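Local coordinates for protein ribokinase (Arabidopsis thaliana, PDB 6ILS) that catalyses the magnesium-dependent transfer of a phosphoryl group from ATP to O-5 of D-ribose, giving D-ribose 5-phosphate and ADP, at residues E131-A136 with I151-A156; V6-A11 with K119-I124; E205-A210 with V224-K229; T191-L196 with A212-L217. One frame throughout, in Å; residues are numbered along the deposited sequence.

Contact 1 (E131-A136 with I151-A156); sequences EIVRNA and IQVAKA
Val133 is the first residue of 131-136 to meet the helix segment 151-156, and it does so with both methyls. CG1 approaches Val153 CG1 at 4.1 Å, the two side chains running at a slant to each other, while CG2 rests against the CB of Ala156, also at 4.1 Å. At chi1 -51° CG2 of Val133 lies between the backbone N and carbonyl carbon, and CG1 beside N; from these positions they meet residues one turn apart, Ala156 and Val153. Arg134 follows with a mainly polar contact. From CG to NE its chain is extended, and the guanidinium is linked to the backbone of Ala156 through one water: NE donates to it at 2.8 Å in the guanidinium plane, and the water donates to Ala156 O at 2.7 Å. NH1 makes a salt bridge to Asp127, which helps to fix the guanidinium. The two helices, 131-134 and 147-158, precede and follow strand 138-143 along the chain. Val133 also packs on Val8 of strand 5-8, and Ile132 reaches strands 5-8 and 56-63, so the short helix 131-134 lies against the large central sheet.

Contact 2 (V6-A11 with K119-I124); sequences VVVGSA and KAWPEI
Trp121, whose CB is directed at 6-11, touches Val8 and Gly9 with CH2 and CZ2 of its six-membered ring. CH2 comes to 3.9 Å from Val8 CG1, and the methyl approaches the ring obliquely. The neighbouring CZ2 lies 4.1 Å from Gly9 O, which sits at the ring edge, close to the indole plane. Adjacent ring atoms thus meet the two consecutive residues in different ways, the oxygen at the edge and the methyl at a slant. With CG of Trp121 opposite its carbonyl carbon (chi1 -65°) and the ring turned about perpendicular at chi2 93°, the benzene half reaches the strand, while NE1 makes a weak hydrogen bond back to Asn117 O. In the PfkB-family ribokinase fold, strand 5-8 is an inner strand of the large sheet, bonded to 56-63 and 138-143, and the chain leaves it for the substrate site. The backbone angles of Gly9 are such that a side chain here would collide with the carbonyl O before it. Just beyond, Ser10 OG hydrogen-bonds to Glu144, a residue of the ribose pocket, and to the backbone N of Gly42. Val8 lies on Val59 and Leu141 of the two flanking strands. The indole also packs on Ile145, Pro146 and Arg61.

Contact 3 (E205-A210 with V224-K229); sequences EQISQA and VKLGSK. With ATP (adenosine-5'-triphosphate), chain E.
Ile207 reaches from helix 204-216 to Leu226, just past the end of strand 221-225. Its CB points toward 224-229 and divides the contact between two branches. CG2 looks at Val224 CG1 from 4.4 Å, a loose approach. CG1 lies opposite the carbonyl carbon (chi1 -69°) and, with chi2 at 168°, carries CD1 outward until it meets Leu226 CD2 at 3.6 Å, the two side chains running across each other at a slant. Phe234 of strand 231-235 touches both Ile207 and Val224, enlarging this apolar layer.

The other side of 224-229 faces ATP. Gly227 N donates to ATP O1B at 3.0 Å in a bent bond of 131°, and Gly227 O accepts from ATP O2' at 2.9 Å, so one residue holds both the beta-phosphate and the ribose. A CB on Gly227 would come too close to O1A, and its positive phi suits a glycine. Lys225 lays its aliphatic chain along the triphosphate, with CE 3.5 Å from O1G, and bends at chi3 and chi4 to bring NZ to Asp167, Ser187 O and Thr262. A leucine in place of Lys225 would probably leave Asp167 without its salt-bridge partner and remove positive charge from beside the gamma-phosphate. Asn189 also hydrogen-bonds the nucleotide. This is the nucleotide site of the PfkB-family alpha/beta fold, with ATP held at the C-terminal end of strand 221-225 and helix 204-216 packed on the side away from the ligand.

Contact 4 (T191-L196 with A212-L217); sequences TELSRL and AKCHKL
Leu193 and Leu196, one turn apart on helix 190-197, close on Cys214 of helix 204-216, a helix-to-helix packing in the alpha/beta body of the PfkB-family fold. Apolar contact is the whole of what passes between the two segments, which share no hydrogen bond. Cys214 SG is the common partner: Leu193 CD1 and Leu196 CD2 both bear on it, so the sulfur faces two methyls one turn apart on the same helix. Cys214 itself sets SG opposite its carbonyl carbon (chi1 -65°), from which it reaches both leucines. The two leucines are alike in torsion, each with CG opposite its backbone N (chi1 176° for Leu193 and 154° for Leu196), and this swings their branches across to the neighbouring helix. A looser pair lies at the end of helix 204-216, where Leu196 CD1 faces Leu217 CD1 at 4.4 Å. Leu217 also packs on Asn177 and Leu180 of helix 177-180.

Glu192 N is bonded by the side chain of Asn189, an ATP ligand, which ties the start of helix 190-197 to the nucleotide site.

The tightest approach is that of Leu193 CD1 to Cys214 SG, at 3.6 Å, against 3.9 Å from Leu196 CD2 to the same sulfur.

Contacts 2 and 3 are buried, while contacts 1 and 4 are only partly so. Contacts 2 and 3 reach the same large sheet on opposite sides of the chain's centre, contact 2 at strand 5-8 toward the ribose site and contact 3 at strand 221-225 beside ATP. Contacts 1 and 2 touch through Ala136 against Val6 and a probable hydrogen bond from Gln152 NE2 to Glu123 O. Contacts 3 and 4 share helix 204-216, with Leu193 packed on Ile207, Ala210 and Val224. The chemistry differs with place: contact 4 is purely apolar, contact 1 adds a water bridge, contact 2 brings an aromatic edge, and contact 3 alone holds a ligand.

Contact 1 (E131-A136 with I151-A156)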
loop_
_atom_site.group_PDB
_atom_site.type_symbol
_atom_site.label_atom_id
_atom_site.label_comp_id
_atom_site.label_asym_id
_atom_site.label_seq_id
_atom_site.Cartn_x
_atom_site.Cartn_y
_atom_site.Cartn_z
ATOM N N GLU B 131 -18.332 20.377 17.582
ATOM C CA GLU B 131 -18.413 21.828 17.461
ATOM C C GLU B 131 -18.293 22.269 16.003
ATOM O O GLU B 131 -18.935 23.234 15.586
ATOM C CB GLU B 131 -17.331 22.514 18.294
ATOM C CG GLU B 131 -15.913 22.214 17.821
ATOM C CD GLU B 131 -14.921 23.288 18.218
ATOM O OE1 GLU B 131 -15.356 24.332 18.759
ATOM O OE2 GLU B 131 -13.708 23.087 17.984
ATOM N N ILE B 132 -17.478 21.560 15.226
ATOM C CA ILE B 132 -17.244 21.980 13.854
ATOM C C ILE B 132 -18.483 21.712 13.009
ATOM O O ILE B 132 -18.816 22.530 12.153
ATOM C CB ILE B 132 -15.992 21.295 13.225
ATOM C CG1 ILE B 132 -15.702 21.877 11.835
ATOM C CG2 ILE B 132 -16.129 19.786 13.187
ATOM C CD1 ILE B 132 -15.620 23.389 11.801
ATOM N N VAL B 133 -19.188 20.610 13.272
ATOM C CA VAL B 133 -20.389 20.310 12.502
ATOM C C VAL B 133 -21.500 21.276 12.895
ATOM O O VAL B 133 -22.315 21.669 12.060
ATOM C CB VAL B 133 -20.851 18.831 12.664
ATOM C CG1 VAL B 133 -19.682 17.882 12.411
ATOM C CG2 VAL B 133 -21.466 18.562 14.020
ATOM N N ARG B 134 -21.499 21.705 14.153
ATOM C CA ARG B 134 -22.479 22.684 14.599
ATOM C C ARG B 134 -22.239 24.068 13.992
ATOM O O ARG B 134 -23.146 24.900 13.953
ATOM C CB ARG B 134 -22.486 22.760 16.133
ATOM C CG ARG B 134 -23.094 21.520 16.768
ATOM C CD ARG B 134 -23.305 21.700 18.251
ATOM N NE ARG B 134 -23.835 20.492 18.871
ATOM C CZ ARG B 134 -23.130 19.674 19.649
ATOM N NH1 ARG B 134 -23.710 18.600 20.172
ATOM N NH2 ARG B 134 -21.855 19.937 19.918
ATOM N N ASN B 135 -21.024 24.318 13.517
ATOM C CA ASN B 135 -20.725 25.590 12.851
ATOM C C ASN B 135 -20.765 25.503 11.326
ATOM O O ASN B 135 -20.469 26.480 10.644
ATOM C CB ASN B 135 -19.350 26.118 13.275
ATOM C CG ASN B 135 -19.315 26.565 14.721
ATOM O OD1 ASN B 135 -20.356 26.757 15.349
ATOM N ND2 ASN B 135 -18.111 26.750 15.253
ATOM N N ALA B 136 -21.124 24.342 10.788
ATOM C CA ALA B 136 -21.047 24.142 9.340
ATOM C C ALA B 136 -22.108 24.946 8.580
ATOM O O ALA B 136 -23.149 25.300 9.136
ATOM C CB ALA B 136 -21.184 22.669 9.009
ATOM N N ILE B 151 -24.765 8.747 12.488
ATOM C CA ILE B 151 -26.023 9.083 13.166
ATOM C C ILE B 151 -25.812 10.246 14.123
ATOM O O ILE B 151 -26.553 11.219 14.097
ATOM C CB ILE B 151 -26.607 7.854 13.892
ATOM C CG1 ILE B 151 -27.181 6.882 12.862
ATOM C CG2 ILE B 151 -27.694 8.287 14.879
ATOM C CD1 ILE B 151 -27.483 5.512 13.396
ATOM N N GLN B 152 -24.744 10.194 14.913
ATOM C CA GLN B 152 -24.464 11.256 15.861
ATOM C C GLN B 152 -24.199 12.598 15.185
ATOM O O GLN B 152 -24.602 13.647 15.690
ATOM C CB GLN B 152 -23.268 10.869 16.750
ATOM C CG GLN B 152 -23.522 9.638 17.621
ATOM C CD GLN B 152 -22.300 9.239 18.432
ATOM O OE1 GLN B 152 -21.748 10.043 19.192
ATOM N NE2 GLN B 152 -21.852 8.004 18.247
ATOM N N VAL B 153 -23.502 12.581 14.051
ATOM C CA VAL B 153 -23.211 13.829 13.349
ATOM C C VAL B 153 -24.495 14.440 12.777
ATOM O O VAL B 153 -24.765 15.626 12.943
ATOM C CB VAL B 153 -22.181 13.593 12.213
ATOM C CG1 VAL B 153 -22.099 14.813 11.293
ATOM C CG2 VAL B 153 -20.823 13.270 12.810
ATOM N N ALA B 154 -25.280 13.611 12.106
ATOM C CA ALA B 154 -26.492 14.088 11.452
ATOM C C ALA B 154 -27.456 14.676 12.480
ATOM O O ALA B 154 -28.004 15.758 12.276
ATOM C CB ALA B 154 -27.145 12.971 10.690
ATOM N N LYS B 155 -27.627 13.974 13.599
ATOM C CA LYS B 155 -28.519 14.447 14.665
ATOM C C LYS B 155 -28.031 15.759 15.260
ATOM O O LYS B 155 -28.831 16.632 15.596
ATOM C CB LYS B 155 -28.661 13.386 15.760
ATOM C CG LYS B 155 -29.558 12.246 15.336
ATOM C CD LYS B 155 -29.794 11.241 16.447
ATOM C CE LYS B 155 -30.669 10.112 15.929
ATOM N NZ LYS B 155 -31.094 9.164 17.002
ATOM N N ALA B 156 -26.715 15.918 15.350
ATOM C CA ALA B 156 -26.135 17.151 15.882
ATOM C C ALA B 156 -26.376 18.331 14.947
ATOM O O ALA B 156 -26.317 19.488 15.365
ATOM C CB ALA B 156 -24.638 16.978 16.131
HETATM O O HOH W 1 -26.401 19.825 18.000
#

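Contact 2 (V6-A11 with K119-I124)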
loop_
_atom_site.group_PDB
_atom_site.type_symbol
_atom_site.label_atom_id
_atom_site.label_comp_id
_atom_site.label_asym_id
_atom_site.label_seq_id
_atom_site.Cartn_x
_atom_site.Cartn_y
_atom_site.Cartn_z
ATOM N N VAL B 6 -18.400 21.025 5.795
ATOM C CA VAL B 6 -17.759 20.069 6.691
ATOM C C VAL B 6 -18.033 18.639 6.268
ATOM O O VAL B 6 -19.175 18.188 6.211
ATOM C CB VAL B 6 -18.207 20.271 8.142
ATOM C CG1 VAL B 6 -17.558 19.207 9.034
ATOM C CG2 VAL B 6 -17.839 21.658 8.588
ATOM N N VAL B 7 -16.956 17.938 5.927
ATOM C CA VAL B 7 -17.022 16.561 5.480
ATOM C C VAL B 7 -16.561 15.664 6.609
ATOM O O VAL B 7 -15.421 15.773 7.077
ATOM C CB VAL B 7 -16.124 16.316 4.227
ATOM C CG1 VAL B 7 -16.266 14.882 3.739
ATOM C CG2 VAL B 7 -16.468 17.330 3.110
ATOM N N VAL B 8 -17.449 14.790 7.061
ATOM C CA VAL B 8 -17.083 13.802 8.045
ATOM C C VAL B 8 -17.084 12.465 7.351
ATOM O O VAL B 8 -18.103 12.028 6.810
ATOM C CB VAL B 8 -18.050 13.793 9.251
ATOM C CG1 VAL B 8 -17.542 12.796 10.312
ATOM C CG2 VAL B 8 -18.167 15.203 9.837
ATOM N N GLY B 9 -15.940 11.795 7.318
ATOM C CA GLY B 9 -15.930 10.537 6.624
ATOM C C GLY B 9 -14.562 9.917 6.502
ATOM O O GLY B 9 -13.685 10.140 7.344
ATOM N N SER B 10 -14.388 9.162 5.421
ATOM C CA SER B 10 -13.242 8.273 5.238
ATOM C C SER B 10 -12.051 8.864 4.495
ATOM O O SER B 10 -12.202 9.726 3.636
ATOM C CB SER B 10 -13.681 7.048 4.478
ATOM O OG SER B 10 -14.246 7.439 3.226
ATOM N N ALA B 11 -10.874 8.333 4.803
ATOM C CA ALA B 11 -9.654 8.619 4.066
ATOM C C ALA B 11 -8.949 7.292 3.813
ATOM O O ALA B 11 -8.733 6.536 4.742
ATOM C CB ALA B 11 -8.751 9.586 4.837
ATOM N N LYS B 119 -12.480 2.047 12.911
ATOM C CA LYS B 119 -12.137 1.579 14.250
ATOM C C LYS B 119 -11.558 2.613 15.208
ATOM O O LYS B 119 -11.394 2.321 16.392
ATOM C CB LYS B 119 -11.174 0.395 14.120
ATOM C CG LYS B 119 -11.867 -0.847 13.561
ATOM C CD LYS B 119 -10.881 -1.960 13.248
ATOM C CE LYS B 119 -11.608 -3.231 12.831
ATOM N NZ LYS B 119 -10.644 -4.304 12.461
ATOM N N ALA B 120 -11.286 3.825 14.737
ATOM C CA ALA B 120 -10.614 4.807 15.583
ATOM C C ALA B 120 -11.500 5.945 16.053
ATOM O O ALA B 120 -10.998 6.972 16.503
ATOM C CB ALA B 120 -9.413 5.376 14.855
ATOM N N TRP B 121 -12.810 5.781 15.924
ATOM C CA TRP B 121 -13.743 6.799 16.370
ATOM C C TRP B 121 -14.149 6.541 17.819
ATOM O O TRP B 121 -14.222 5.396 18.237
ATOM C CB TRP B 121 -14.987 6.814 15.480
ATOM C CG TRP B 121 -14.730 7.216 14.047
ATOM C CD1 TRP B 121 -14.478 6.386 12.985
ATOM C CD2 TRP B 121 -14.706 8.548 13.530
ATOM N NE1 TRP B 121 -14.290 7.133 11.835
ATOM C CE2 TRP B 121 -14.436 8.460 12.144
ATOM C CE3 TRP B 121 -14.898 9.810 14.098
ATOM C CZ2 TRP B 121 -14.363 9.585 11.328
ATOM C CZ3 TRP B 121 -14.810 10.927 13.286
ATOM C CH2 TRP B 121 -14.544 10.803 11.908
ATOM N N PRO B 122 -14.442 7.604 18.576
ATOM C CA PRO B 122 -14.928 7.342 19.935
ATOM C C PRO B 122 -16.321 6.727 19.903
ATOM O O PRO B 122 -17.051 6.900 18.920
ATOM C CB PRO B 122 -14.953 8.729 20.569
ATOM C CG PRO B 122 -15.268 9.634 19.418
ATOM C CD PRO B 122 -14.578 9.022 18.205
ATOM N N GLU B 123 -16.679 5.999 20.953
ATOM C CA GLU B 123 -18.012 5.433 21.065
ATOM C C GLU B 123 -19.050 6.555 21.020
ATOM O O GLU B 123 -20.085 6.437 20.363
ATOM C CB GLU B 123 -18.136 4.621 22.357
ATOM C CG GLU B 123 -19.573 4.318 22.767
ATOM C CD GLU B 123 -19.667 3.334 23.925
ATOM O OE1 GLU B 123 -18.648 2.682 24.243
ATOM O OE2 GLU B 123 -20.760 3.223 24.525
ATOM N N ILE B 124 -18.755 7.641 21.727
ATOM C CA ILE B 124 -19.572 8.844 21.716
ATOM C C ILE B 124 -18.721 10.021 21.283
ATOM O O ILE B 124 -17.654 10.259 21.842
ATOM C CB ILE B 124 -20.176 9.151 23.105
ATOM C CG1 ILE B 124 -20.951 7.944 23.636
ATOM C CG2 ILE B 124 -21.063 10.384 23.042
ATOM C CD1 ILE B 124 -22.086 7.512 22.736
#

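Contact 3 (E205-A210 with V224-K229)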
loop_
_atom_site.group_PDB
_atom_site.type_symbol
_atom_site.label_atom_id
_atom_site.label_comp_id
_atom_site.label_asym_id
_atom_site.label_seq_id
_atom_site.Cartn_x
_atom_site.Cartn_y
_atom_site.Cartn_z
ATOM N N GLU B 205 -38.983 5.869 -14.932
ATOM C CA GLU B 205 -40.191 5.581 -14.167
ATOM C C GLU B 205 -39.847 4.757 -12.928
ATOM O O GLU B 205 -40.280 5.077 -11.829
ATOM C CB GLU B 205 -41.219 4.837 -15.018
ATOM C CG GLU B 205 -42.460 4.428 -14.245
ATOM C CD GLU B 205 -43.301 5.617 -13.801
ATOM O OE1 GLU B 205 -43.151 6.718 -14.386
ATOM O OE2 GLU B 205 -44.114 5.447 -12.864
ATOM N N GLN B 206 -39.073 3.692 -13.121
ATOM C CA GLN B 206 -38.625 2.849 -12.009
ATOM C C GLN B 206 -37.828 3.649 -10.976
ATOM O O GLN B 206 -38.035 3.515 -9.768
ATOM C CB GLN B 206 -37.783 1.681 -12.535
ATOM C CG GLN B 206 -38.620 0.595 -13.207
ATOM C CD GLN B 206 -37.791 -0.539 -13.781
ATOM O OE1 GLN B 206 -36.588 -0.404 -14.008
ATOM N NE2 GLN B 206 -38.444 -1.672 -14.029
ATOM N N ILE B 207 -36.926 4.492 -11.461
ATOM C CA ILE B 207 -36.126 5.328 -10.560
ATOM C C ILE B 207 -37.032 6.243 -9.749
ATOM O O ILE B 207 -36.879 6.364 -8.549
ATOM C CB ILE B 207 -35.084 6.147 -11.345
ATOM C CG1 ILE B 207 -34.014 5.205 -11.914
ATOM C CG2 ILE B 207 -34.477 7.231 -10.476
ATOM C CD1 ILE B 207 -33.097 5.846 -12.954
ATOM N N SER B 208 -38.006 6.866 -10.404
ATOM C CA SER B 208 -38.933 7.757 -9.710
ATOM C C SER B 208 -39.724 7.036 -8.626
ATOM O O SER B 208 -40.011 7.604 -7.569
ATOM C CB SER B 208 -39.899 8.399 -10.716
ATOM O OG SER B 208 -39.161 9.049 -11.739
ATOM N N GLN B 209 -40.073 5.785 -8.891
ATOM C CA GLN B 209 -40.803 4.998 -7.910
ATOM C C GLN B 209 -39.871 4.491 -6.808
ATOM O O GLN B 209 -40.283 4.349 -5.652
ATOM C CB GLN B 209 -41.528 3.837 -8.595
ATOM C CG GLN B 209 -42.722 4.306 -9.423
ATOM C CD GLN B 209 -43.495 5.427 -8.738
ATOM O OE1 GLN B 209 -44.162 5.214 -7.724
ATOM N NE2 GLN B 209 -43.391 6.637 -9.285
ATOM N N ALA B 210 -38.615 4.226 -7.154
ATOM C CA ALA B 210 -37.647 3.877 -6.119
ATOM C C ALA B 210 -37.457 5.080 -5.192
ATOM O O ALA B 210 -37.361 4.920 -3.971
ATOM C CB ALA B 210 -36.326 3.434 -6.736
ATOM N N VAL B 224 -30.037 11.731 -7.339
ATOM C CA VAL B 224 -29.647 10.469 -7.938
ATOM C C VAL B 224 -28.598 10.637 -9.039
ATOM O O VAL B 224 -28.797 11.403 -9.981
ATOM C CB VAL B 224 -30.866 9.727 -8.530
ATOM C CG1 VAL B 224 -30.460 8.331 -8.956
ATOM C CG2 VAL B 224 -31.998 9.666 -7.510
ATOM N N LYS B 225 -27.480 9.925 -8.896
ATOM C CA LYS B 225 -26.421 9.926 -9.899
ATOM C C LYS B 225 -26.672 8.808 -10.908
ATOM O O LYS B 225 -26.838 7.649 -10.535
ATOM C CB LYS B 225 -25.051 9.778 -9.217
ATOM C CG LYS B 225 -24.733 10.962 -8.291
ATOM C CD LYS B 225 -23.603 10.689 -7.268
ATOM C CE LYS B 225 -24.080 9.726 -6.174
ATOM N NZ LYS B 225 -23.485 10.036 -4.821
ATOM N N LEU B 226 -26.700 9.160 -12.192
ATOM C CA LEU B 226 -27.132 8.219 -13.216
ATOM C C LEU B 226 -26.041 7.907 -14.244
ATOM O O LEU B 226 -26.343 7.532 -15.379
ATOM C CB LEU B 226 -28.370 8.762 -13.922
ATOM C CG LEU B 226 -29.542 9.091 -13.007
ATOM C CD1 LEU B 226 -30.604 9.885 -13.733
ATOM C CD2 LEU B 226 -30.115 7.816 -12.438
ATOM N N GLY B 227 -24.784 8.058 -13.840
ATOM C CA GLY B 227 -23.655 7.733 -14.696
ATOM C C GLY B 227 -23.693 8.503 -16.003
ATOM O O GLY B 227 -23.843 9.712 -15.996
ATOM N N SER B 228 -23.591 7.791 -17.122
ATOM C CA SER B 228 -23.597 8.421 -18.440
ATOM C C SER B 228 -24.932 9.088 -18.770
ATOM O O SER B 228 -25.008 9.879 -19.713
ATOM C CB SER B 228 -23.256 7.388 -19.514
ATOM O OG SER B 228 -24.255 6.385 -19.561
ATOM N N LYS B 229 -25.973 8.788 -17.992
ATOM C CA LYS B 229 -27.285 9.412 -18.179
ATOM C C LYS B 229 -27.440 10.719 -17.396
ATOM O O LYS B 229 -28.479 11.373 -17.457
ATOM C CB LYS B 229 -28.402 8.458 -17.772
ATOM C CG LYS B 229 -28.379 7.126 -18.497
ATOM C CD LYS B 229 -28.616 5.965 -17.529
ATOM C CE LYS B 229 -28.320 4.620 -18.190
ATOM N NZ LYS B 229 -26.861 4.446 -18.454
HETATM P PG ATP E . -20.991 6.997 -8.358
HETATM O O1G ATP E . -21.574 7.436 -7.064
HETATM O O2G ATP E . -19.484 7.202 -8.365
HETATM O O3G ATP E . -21.232 5.537 -8.595
HETATM P PB ATP E . -22.133 7.306 -10.909
HETATM O O1B ATP E . -22.757 8.388 -11.677
HETATM O O2B ATP E . -23.122 6.239 -10.795
HETATM O O3B ATP E . -21.721 7.868 -9.489
HETATM P PA ATP E . -19.921 7.091 -12.784
HETATM O O1A ATP E . -20.488 6.489 -14.064
HETATM O O2A ATP E . -18.504 6.619 -12.580
HETATM O O3A ATP E . -20.804 6.646 -11.547
HETATM O "O5'" ATP E . -19.905 8.651 -12.918
HETATM C "C5'" ATP E . -19.527 9.458 -11.820
HETATM C "C4'" ATP E . -19.846 10.965 -12.203
HETATM O "O4'" ATP E . -19.119 11.316 -13.519
HETATM C "C3'" ATP E . -21.083 11.081 -12.436
HETATM O "O3'" ATP E . -21.559 12.356 -11.968
HETATM C "C2'" ATP E . -21.271 11.025 -14.083
HETATM O "O2'" ATP E . -22.524 11.697 -14.395
HETATM C "C1'" ATP E . -20.232 11.570 -14.568
HETATM N N9 ATP E . -19.786 10.848 -15.774
HETATM C C8 ATP E . -19.580 9.563 -16.186
HETATM N N7 ATP E . -19.151 9.607 -17.476
HETATM C C5 ATP E . -19.083 10.924 -17.857
HETATM C C6 ATP E . -18.709 11.526 -19.057
HETATM N N6 ATP E . -18.279 10.885 -20.270
HETATM N N1 ATP E . -18.741 12.854 -19.164
HETATM C C2 ATP E . -19.126 13.632 -18.092
HETATM N N3 ATP E . -19.489 13.058 -16.916
HETATM C C4 ATP E . -19.469 11.693 -16.807
#

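Contact 4 (T191-L196 with A212-L217)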
loop_
_atom_site.group_PDB
_atom_site.type_symbol
_atom_site.label_atom_id
_atom_site.label_comp_id
_atom_site.label_asym_id
_atom_site.label_seq_id
_atom_site.Cartn_x
_atom_site.Cartn_y
_atom_site.Cartn_z
ATOM N N THR B 191 -27.439 1.828 -8.768
ATOM C CA THR B 191 -27.284 0.542 -8.097
ATOM C C THR B 191 -27.539 0.657 -6.591
ATOM O O THR B 191 -28.191 -0.200 -5.994
ATOM C CB THR B 191 -25.899 -0.023 -8.357
ATOM O OG1 THR B 191 -25.703 -0.115 -9.773
ATOM C CG2 THR B 191 -25.748 -1.409 -7.729
ATOM N N GLU B 192 -27.049 1.731 -5.980
ATOM C CA GLU B 192 -27.274 1.964 -4.560
ATOM C C GLU B 192 -28.740 2.222 -4.272
ATOM O O GLU B 192 -29.262 1.797 -3.240
ATOM C CB GLU B 192 -26.422 3.136 -4.067
ATOM C CG GLU B 192 -24.941 2.803 -4.107
ATOM C CD GLU B 192 -24.031 4.020 -4.111
ATOM O OE1 GLU B 192 -24.527 5.172 -4.144
ATOM O OE2 GLU B 192 -22.803 3.798 -4.077
ATOM N N LEU B 193 -29.412 2.913 -5.188
ATOM C CA LEU B 193 -30.825 3.213 -5.002
ATOM C C LEU B 193 -31.652 1.934 -5.086
ATOM O O LEU B 193 -32.598 1.756 -4.332
ATOM C CB LEU B 193 -31.308 4.218 -6.046
ATOM C CG LEU B 193 -32.797 4.576 -6.049
ATOM C CD1 LEU B 193 -33.225 5.280 -4.775
ATOM C CD2 LEU B 193 -33.088 5.448 -7.284
ATOM N N SER B 194 -31.279 1.056 -6.013
ATOM C CA SER B 194 -31.943 -0.237 -6.169
ATOM C C SER B 194 -31.690 -1.159 -4.979
ATOM O O SER B 194 -32.610 -1.812 -4.487
ATOM C CB SER B 194 -31.476 -0.924 -7.451
ATOM O OG SER B 194 -31.999 -2.238 -7.536
ATOM N N ARG B 195 -30.436 -1.225 -4.531
ATOM C CA ARG B 195 -30.091 -2.040 -3.369
ATOM C C ARG B 195 -30.858 -1.584 -2.133
ATOM O O ARG B 195 -31.457 -2.404 -1.433
ATOM C CB ARG B 195 -28.590 -1.988 -3.092
ATOM C CG ARG B 195 -28.164 -2.846 -1.915
ATOM C CD ARG B 195 -26.845 -2.363 -1.345
ATOM N NE ARG B 195 -25.890 -2.065 -2.404
ATOM C CZ ARG B 195 -25.121 -0.979 -2.439
ATOM N NH1 ARG B 195 -24.289 -0.802 -3.455
ATOM N NH2 ARG B 195 -25.186 -0.072 -1.464
ATOM N N LEU B 196 -30.840 -0.276 -1.882
ATOM C CA LEU B 196 -31.490 0.326 -0.717
ATOM C C LEU B 196 -33.016 0.189 -0.724
ATOM O O LEU B 196 -33.636 0.013 0.327
ATOM C CB LEU B 196 -31.124 1.809 -0.621
ATOM C CG LEU B 196 -32.144 2.687 0.103
ATOM C CD1 LEU B 196 -31.999 2.520 1.614
ATOM C CD2 LEU B 196 -32.054 4.142 -0.307
ATOM N N ALA B 212 -39.735 7.496 -4.681
ATOM C CA ALA B 212 -40.963 7.597 -3.889
ATOM C C ALA B 212 -40.846 6.716 -2.632
ATOM O O ALA B 212 -41.254 7.122 -1.546
ATOM C CB ALA B 212 -42.185 7.199 -4.730
ATOM N N LYS B 213 -40.278 5.523 -2.788
ATOM C CA LYS B 213 -39.960 4.672 -1.640
ATOM C C LYS B 213 -39.029 5.395 -0.663
ATOM O O LYS B 213 -39.219 5.309 0.547
ATOM C CB LYS B 213 -39.315 3.366 -2.089
ATOM N N CYS B 214 -38.035 6.119 -1.189
ATOM C CA CYS B 214 -37.149 6.905 -0.329
ATOM C C CYS B 214 -37.914 7.991 0.414
ATOM O O CYS B 214 -37.623 8.272 1.564
ATOM C CB CYS B 214 -35.993 7.540 -1.131
ATOM S SG CYS B 214 -34.886 6.350 -1.815
ATOM N N HIS B 215 -38.887 8.612 -0.238
ATOM C CA HIS B 215 -39.685 9.648 0.409
ATOM C C HIS B 215 -40.481 9.050 1.587
ATOM O O HIS B 215 -40.794 9.744 2.558
ATOM C CB HIS B 215 -40.655 10.294 -0.580
ATOM C CG HIS B 215 -40.013 11.198 -1.593
ATOM N ND1 HIS B 215 -38.842 11.894 -1.351
ATOM C CD2 HIS B 215 -40.399 11.541 -2.846
ATOM C CE1 HIS B 215 -38.532 12.611 -2.416
ATOM N NE2 HIS B 215 -39.460 12.416 -3.339
ATOM N N LYS B 216 -40.822 7.765 1.473
ATOM C CA LYS B 216 -41.577 7.067 2.521
ATOM C C LYS B 216 -40.656 6.727 3.683
ATOM O O LYS B 216 -41.068 6.762 4.843
ATOM C CB LYS B 216 -42.248 5.799 1.975
ATOM C CG LYS B 216 -43.393 6.059 1.004
ATOM C CD LYS B 216 -43.915 4.755 0.392
ATOM C CE LYS B 216 -45.083 5.001 -0.565
ATOM N NZ LYS B 216 -45.527 3.744 -1.245
ATOM N N LEU B 217 -39.399 6.421 3.374
ATOM C CA LEU B 217 -38.408 6.203 4.421
ATOM C C LEU B 217 -38.003 7.516 5.111
ATOM O O LEU B 217 -37.052 7.528 5.874
ATOM C CB LEU B 217 -37.160 5.509 3.858
ATOM C CG LEU B 217 -37.271 4.191 3.074
ATOM C CD1 LEU B 217 -36.157 4.040 2.048
ATOM C CD2 LEU B 217 -37.169 3.049 3.995
#